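PDB 2VU8: pacifastin-related serine protease inhibitor from Locusta migratoria, which probably inhibits serine endopeptidases as one pacifastin-family domain of a longer secreted protein, probably through a reactive-site loop. Local coordinates for residues Lys8-Asn13 against Trp23-Lys28; Cys2-Thr7 against Cys15-Thr20. All coordinates share one frame; numbering follows the deposited sequence.

Contact 1: residues Lys8-Asn13 against Trp23-Lys28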
loop_
_atom_site.group_PDB
_atom_site.type_symbol
_atom_site.label_atom_id
_atom_site.label_comp_id
_atom_site.label_asym_id
_atom_site.label_seq_id
_atom_site.Cartn_x
_atom_site.Cartn_y
_atom_site.Cartn_z
ATOM N N LYS B 8 -4.796 5.975 -18.706
ATOM C CA LYS B 8 -5.087 4.650 -19.224
ATOM C C LYS B 8 -5.307 3.665 -18.085
ATOM O O LYS B 8 -5.160 3.994 -16.916
ATOM C CB LYS B 8 -3.974 4.151 -20.167
ATOM C CG LYS B 8 -2.705 3.627 -19.489
ATOM C CD LYS B 8 -1.797 2.933 -20.492
ATOM C CE LYS B 8 -0.494 2.435 -19.883
ATOM N NZ LYS B 8 -0.205 2.983 -18.530
ATOM N N LYS B 9 -5.695 2.454 -18.451
ATOM C CA LYS B 9 -5.822 1.363 -17.499
ATOM C C LYS B 9 -4.888 0.264 -17.958
ATOM O O LYS B 9 -4.841 -0.030 -19.147
ATOM C CB LYS B 9 -7.270 0.848 -17.491
ATOM C CG LYS B 9 -7.783 0.349 -16.137
ATOM C CD LYS B 9 -8.269 1.459 -15.236
ATOM C CE LYS B 9 -9.575 2.079 -15.733
ATOM N NZ LYS B 9 -10.687 1.928 -14.753
ATOM N N GLN B 10 -4.118 -0.317 -17.037
ATOM C CA GLN B 10 -3.504 -1.625 -17.281
ATOM C C GLN B 10 -4.228 -2.632 -16.391
ATOM O O GLN B 10 -4.048 -2.661 -15.173
ATOM C CB GLN B 10 -1.971 -1.629 -17.096
ATOM C CG GLN B 10 -1.410 -1.344 -15.707
ATOM C CD GLN B 10 0.132 -1.383 -15.649
ATOM O OE1 GLN B 10 0.712 -1.408 -14.560
ATOM N NE2 GLN B 10 0.781 -1.370 -16.806
ATOM N N ASP B 11 -5.096 -3.412 -17.023
ATOM C CA ASP B 11 -6.012 -4.308 -16.332
ATOM C C ASP B 11 -6.907 -3.510 -15.376
ATOM O O ASP B 11 -7.650 -2.657 -15.840
ATOM C CB ASP B 11 -5.243 -5.456 -15.672
ATOM C CG ASP B 11 -4.373 -6.208 -16.665
ATOM O OD1 ASP B 11 -3.160 -6.394 -16.400
ATOM O OD2 ASP B 11 -4.814 -6.629 -17.752
ATOM N N CYS B 12 -6.835 -3.756 -14.067
ATOM C CA CYS B 12 -7.673 -3.044 -13.086
ATOM C C CYS B 12 -7.046 -1.785 -12.460
ATOM O O CYS B 12 -7.706 -1.090 -11.670
ATOM C CB CYS B 12 -8.086 -3.996 -11.960
ATOM S SG CYS B 12 -6.781 -4.377 -10.786
ATOM N N ASN B 13 -5.783 -1.507 -12.783
ATOM C CA ASN B 13 -5.084 -0.338 -12.252
ATOM C C ASN B 13 -5.151 0.863 -13.179
ATOM O O ASN B 13 -4.903 0.742 -14.375
ATOM C CB ASN B 13 -3.616 -0.660 -11.995
ATOM C CG ASN B 13 -3.428 -1.622 -10.857
ATOM O OD1 ASN B 13 -2.910 -2.719 -11.043
ATOM N ND2 ASN B 13 -3.840 -1.211 -9.658
ATOM N N TRP B 23 4.344 6.721 -17.088
ATOM C CA TRP B 23 3.107 6.240 -16.468
ATOM C C TRP B 23 3.287 5.884 -14.988
ATOM O O TRP B 23 4.070 4.996 -14.647
ATOM C CB TRP B 23 2.619 4.974 -17.174
ATOM C CG TRP B 23 2.109 5.165 -18.562
ATOM C CD1 TRP B 23 2.720 4.760 -19.719
ATOM C CD2 TRP B 23 0.872 5.768 -18.958
ATOM N NE1 TRP B 23 1.948 5.084 -20.804
ATOM C CE2 TRP B 23 0.804 5.699 -20.367
ATOM C CE3 TRP B 23 -0.190 6.364 -18.266
ATOM C CZ2 TRP B 23 -0.275 6.199 -21.089
ATOM C CZ3 TRP B 23 -1.253 6.864 -18.981
ATOM C CH2 TRP B 23 -1.295 6.773 -20.379
ATOM N N GLY B 24 2.558 6.573 -14.123
ATOM C CA GLY B 24 2.389 6.158 -12.744
ATOM C C GLY B 24 1.122 5.334 -12.588
ATOM O O GLY B 24 0.023 5.812 -12.872
ATOM N N CYS B 25 1.265 4.105 -12.112
ATOM C CA CYS B 25 0.143 3.188 -12.009
ATOM C C CYS B 25 -0.023 2.687 -10.584
ATOM O O CYS B 25 0.963 2.484 -9.876
ATOM C CB CYS B 25 0.369 1.995 -12.926
ATOM S SG CYS B 25 0.567 2.354 -14.685
ATOM N N THR B 26 -1.275 2.479 -10.178
ATOM C CA THR B 26 -1.584 1.880 -8.886
ATOM C C THR B 26 -1.162 0.407 -8.863
ATOM O O THR B 26 -0.838 -0.163 -9.897
ATOM C CB THR B 26 -3.078 2.040 -8.523
ATOM O OG1 THR B 26 -3.909 1.516 -9.574
ATOM C CG2 THR B 26 -3.437 3.505 -8.418
ATOM N N ARG B 27 -1.168 -0.178 -7.668
ATOM C CA ARG B 27 -0.505 -1.464 -7.407
ATOM C C ARG B 27 -1.461 -2.514 -6.842
ATOM O O ARG B 27 -1.090 -3.311 -5.967
ATOM C CB ARG B 27 0.702 -1.244 -6.474
ATOM C CG ARG B 27 1.758 -0.390 -7.116
ATOM C CD ARG B 27 3.002 -0.119 -6.329
ATOM N NE ARG B 27 4.100 0.167 -7.250
ATOM C CZ ARG B 27 5.300 0.625 -6.911
ATOM N NH1 ARG B 27 5.628 0.865 -5.647
ATOM N NH2 ARG B 27 6.190 0.822 -7.861
ATOM N N LYS B 28 -2.691 -2.529 -7.359
ATOM C CA LYS B 28 -3.624 -3.623 -7.086
ATOM C C LYS B 28 -3.205 -4.887 -7.847
ATOM O O LYS B 28 -2.578 -4.804 -8.911
ATOM C CB LYS B 28 -5.051 -3.259 -7.516
ATOM C CG LYS B 28 -5.681 -2.073 -6.789
ATOM C CD LYS B 28 -7.042 -1.749 -7.356
ATOM C CE LYS B 28 -6.964 -0.944 -8.660
ATOM N NZ LYS B 28 -8.066 0.066 -8.822
#
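Lys-8 laid across the indole of Trp-23 is the main feature of a side-chain contact between the two outer strands of a small antiparallel sheet, reaching over strand 13-17 between them. The axes of strands 8-10 and 23-26 come no closer than 8.4 Å and cross at 55°, so long side chains must span the gap. Lys-8 CG sits over the face of the benzene ring, 3.6 Å from Trp-23 CH2; the chain is extended as far as CE, then turned at a nearly eclipsed, strained chi4 of -14°, which brings NZ over the five-membered ring. As modelled, NZ lies 3.2 Å from the centroid of that ring of Trp-23, a cation-pi contact, while CE adds a CH-pi contact. A lysine suits this place because its methylenes pack on the ring while its charge meets the pi cloud. An alanine in place of Trp-23 would probably deprive the ammonium of its aromatic partner and set the lysine chain free to turn. Further along, Gln-10 OE1 lies 3.8 Å from Cys-25 SG. At the end of the type II' turn from Gln-10 to Asn-13, the side chain of Asn-13 wedges into the bend of residues 26-28, its CB 3.3 Å from Thr-26 OG1. Lys-28 NZ gives a weak hydrogen bond of 3.1 Å to Cys-12 O, but its stronger partner is an aromatic side chain of another protein's chain. Arg-27 points away from this contact, its guanidinium hydrogen-bonded to that chain's backbone and salt-bridged to an acidic side chain there. Arg-27 and Lys-28 flank the predicted reactive bond, in the extended, disulfide-braced binding loop typical of canonical serine protease inhibitors such as the pacifastins.

Contact 2: residues Cys2-Thr7 against Cys15-Thr20; sequences CTPGQT and CTCTPT
Two nearly straight backbone hydrogen bonds join Cys-17 to the turn before the first strand: Gly-5 N gives to Cys-17 O at 2.7 Å, and Cys-17 N gives to Gln-6 O at 2.9 Å. Both backbone groups of Cys-17 are thus satisfied by the same type II turn, Thr-3 to Gln-6. Proline and glycine fit its two middle positions: Pro-4 fixes the first corner, and Gly-5 takes a positive phi at which a CB would be jammed against the preceding carbonyl oxygen. The turn has its own brace, since the extended Gln-6 side chain reaches along it and OE1 accepts from Thr-3 N at 3.0 Å, with a bent N-H...O angle of 138°. The covalent link comes next. Cys-17 SG stands anti to its own backbone nitrogen (chi1 -165°), which swings it across to Cys-2 SG to form a disulfide with chi3 of 94°, close to the relaxed right angle. Cys-17 is largely wrapped by the turn, and its SG also lies 3.1 Å from Thr-3 O. Farther out, the Pro-4 ring rests against the chain beyond the strand, its CB 3.5 Å from Thr-18 O. In the other direction, Thr-7 and Thr-16 form an antiparallel non-hydrogen-bonded pair with side chains on a common face, and Thr-7 CA makes a CA-H...O contact with Cys-15 O. Here the N-terminal loop passes into strand 7-10, edge partner of the central strand 13-17. On that central strand's other flank lies strand 23-26, tied to it by the Cys-15 to Cys-25 disulfide, while Trp-23 touches Cys-2.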
loop_
_atom_site.group_PDB
_atom_site.type_symbol
_atom_site.label_atom_id
_atom_site.label_comp_id
_atom_site.label_asym_id
_atom_site.label_seq_id
_atom_site.Cartn_x
_atom_site.Cartn_y
_atom_site.Cartn_z
ATOM N N CYS B 2 4.830 9.016 -22.733
ATOM C CA CYS B 2 3.431 9.400 -22.894
ATOM C C CYS B 2 3.293 10.921 -22.788
ATOM O O CYS B 2 4.218 11.622 -22.342
ATOM C CB CYS B 2 2.570 8.707 -21.835
ATOM S SG CYS B 2 3.090 9.039 -20.134
ATOM N N THR B 3 2.146 11.434 -23.223
ATOM C CA THR B 3 1.875 12.862 -23.146
ATOM C C THR B 3 1.319 13.147 -21.757
ATOM O O THR B 3 0.313 12.551 -21.377
ATOM C CB THR B 3 0.863 13.290 -24.233
ATOM O OG1 THR B 3 1.385 12.993 -25.536
ATOM C CG2 THR B 3 0.667 14.783 -24.241
ATOM N N PRO B 4 1.986 14.003 -20.978
ATOM C CA PRO B 4 1.552 14.316 -19.604
ATOM C C PRO B 4 0.068 14.662 -19.477
ATOM O O PRO B 4 -0.450 15.435 -20.279
ATOM C CB PRO B 4 2.416 15.524 -19.235
ATOM C CG PRO B 4 3.628 15.364 -20.029
ATOM C CD PRO B 4 3.248 14.689 -21.312
ATOM N N GLY B 5 -0.600 14.066 -18.498
ATOM C CA GLY B 5 -2.007 14.314 -18.246
ATOM C C GLY B 5 -2.914 13.251 -18.838
ATOM O O GLY B 5 -4.064 13.131 -18.435
ATOM N N GLN B 6 -2.414 12.478 -19.796
ATOM C CA GLN B 6 -3.198 11.360 -20.330
ATOM C C GLN B 6 -3.462 10.295 -19.266
ATOM O O GLN B 6 -2.736 10.190 -18.298
ATOM C CB GLN B 6 -2.507 10.735 -21.530
ATOM C CG GLN B 6 -2.734 11.504 -22.796
ATOM C CD GLN B 6 -1.877 10.998 -23.920
ATOM O OE1 GLN B 6 -0.714 10.668 -23.704
ATOM N NE2 GLN B 6 -2.433 10.940 -25.123
ATOM N N THR B 7 -4.510 9.508 -19.474
ATOM C CA THR B 7 -4.858 8.398 -18.587
ATOM C C THR B 7 -5.052 7.098 -19.376
ATOM O O THR B 7 -5.375 7.125 -20.567
ATOM C CB THR B 7 -6.139 8.737 -17.758
ATOM O OG1 THR B 7 -7.209 9.158 -18.614
ATOM C CG2 THR B 7 -5.910 9.929 -16.884
ATOM N N CYS B 15 -3.623 4.243 -14.597
ATOM C CA CYS B 15 -2.323 4.846 -14.813
ATOM C C CYS B 15 -2.509 6.301 -15.211
ATOM O O CYS B 15 -3.413 6.623 -15.977
ATOM C CB CYS B 15 -1.575 4.132 -15.923
ATOM S SG CYS B 15 -1.247 2.392 -15.600
ATOM N N THR B 16 -1.629 7.154 -14.707
ATOM C CA THR B 16 -1.609 8.565 -15.052
ATOM C C THR B 16 -0.266 8.944 -15.685
ATOM O O THR B 16 0.778 8.561 -15.188
ATOM C CB THR B 16 -1.821 9.393 -13.774
ATOM O OG1 THR B 16 -3.096 9.062 -13.187
ATOM C CG2 THR B 16 -1.880 10.862 -14.099
ATOM N N CYS B 17 -0.306 9.708 -16.772
ATOM C CA CYS B 17 0.903 10.258 -17.365
ATOM C C CYS B 17 1.349 11.498 -16.604
ATOM O O CYS B 17 0.716 12.545 -16.655
ATOM C CB CYS B 17 0.704 10.587 -18.844
ATOM S SG CYS B 17 2.284 10.842 -19.668
ATOM N N THR B 18 2.461 11.354 -15.894
ATOM C CA THR B 18 2.996 12.406 -15.048
ATOM C C THR B 18 3.737 13.452 -15.894
ATOM O O THR B 18 3.985 13.233 -17.092
ATOM C CB THR B 18 3.934 11.794 -13.979
ATOM O OG1 THR B 18 5.239 11.553 -14.536
ATOM C CG2 THR B 18 3.453 10.425 -13.499
ATOM N N PRO B 19 4.075 14.591 -15.294
ATOM C CA PRO B 19 4.816 15.653 -16.003
ATOM C C PRO B 19 6.127 15.215 -16.659
ATOM O O PRO B 19 6.527 15.803 -17.659
ATOM C CB PRO B 19 5.120 16.652 -14.894
ATOM C CG PRO B 19 4.050 16.470 -13.939
ATOM C CD PRO B 19 3.740 15.007 -13.917
ATOM N N THR B 20 6.780 14.199 -16.103
ATOM C CA THR B 20 8.053 13.688 -16.643
ATOM C C THR B 20 7.863 12.639 -17.774
ATOM O O THR B 20 8.806 11.937 -18.173
ATOM C CB THR B 20 8.899 13.104 -15.492
ATOM O OG1 THR B 20 8.085 12.247 -14.693
ATOM C CG2 THR B 20 9.334 14.175 -14.513
#

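How the contacts relate
Contacts 1 and 2 have centres 12 Å apart and share one three-stranded sheet, their segments alternating along the chain. Contact 1 reaches over strand 13-17; contact 2 binds the N-terminal turn to the end of that strand. Cys-15 joins the two contacts: its SG is 2.0 Å from Cys-25 SG in a disulfide, its N is 2.8 Å from Lys-8 O, a probable hydrogen bond, and its CB lies 3.5 Å from Trp-23 CE3. The side chains of Cys-15 and Arg-27, at the predicted reactive bond, are about 9 Å apart. Contact 2 thus lies away from the reactive bond, yet Thr-18 OG1 and Thr-20 OG1 hydrogen-bond the backbone of the other protein's chain.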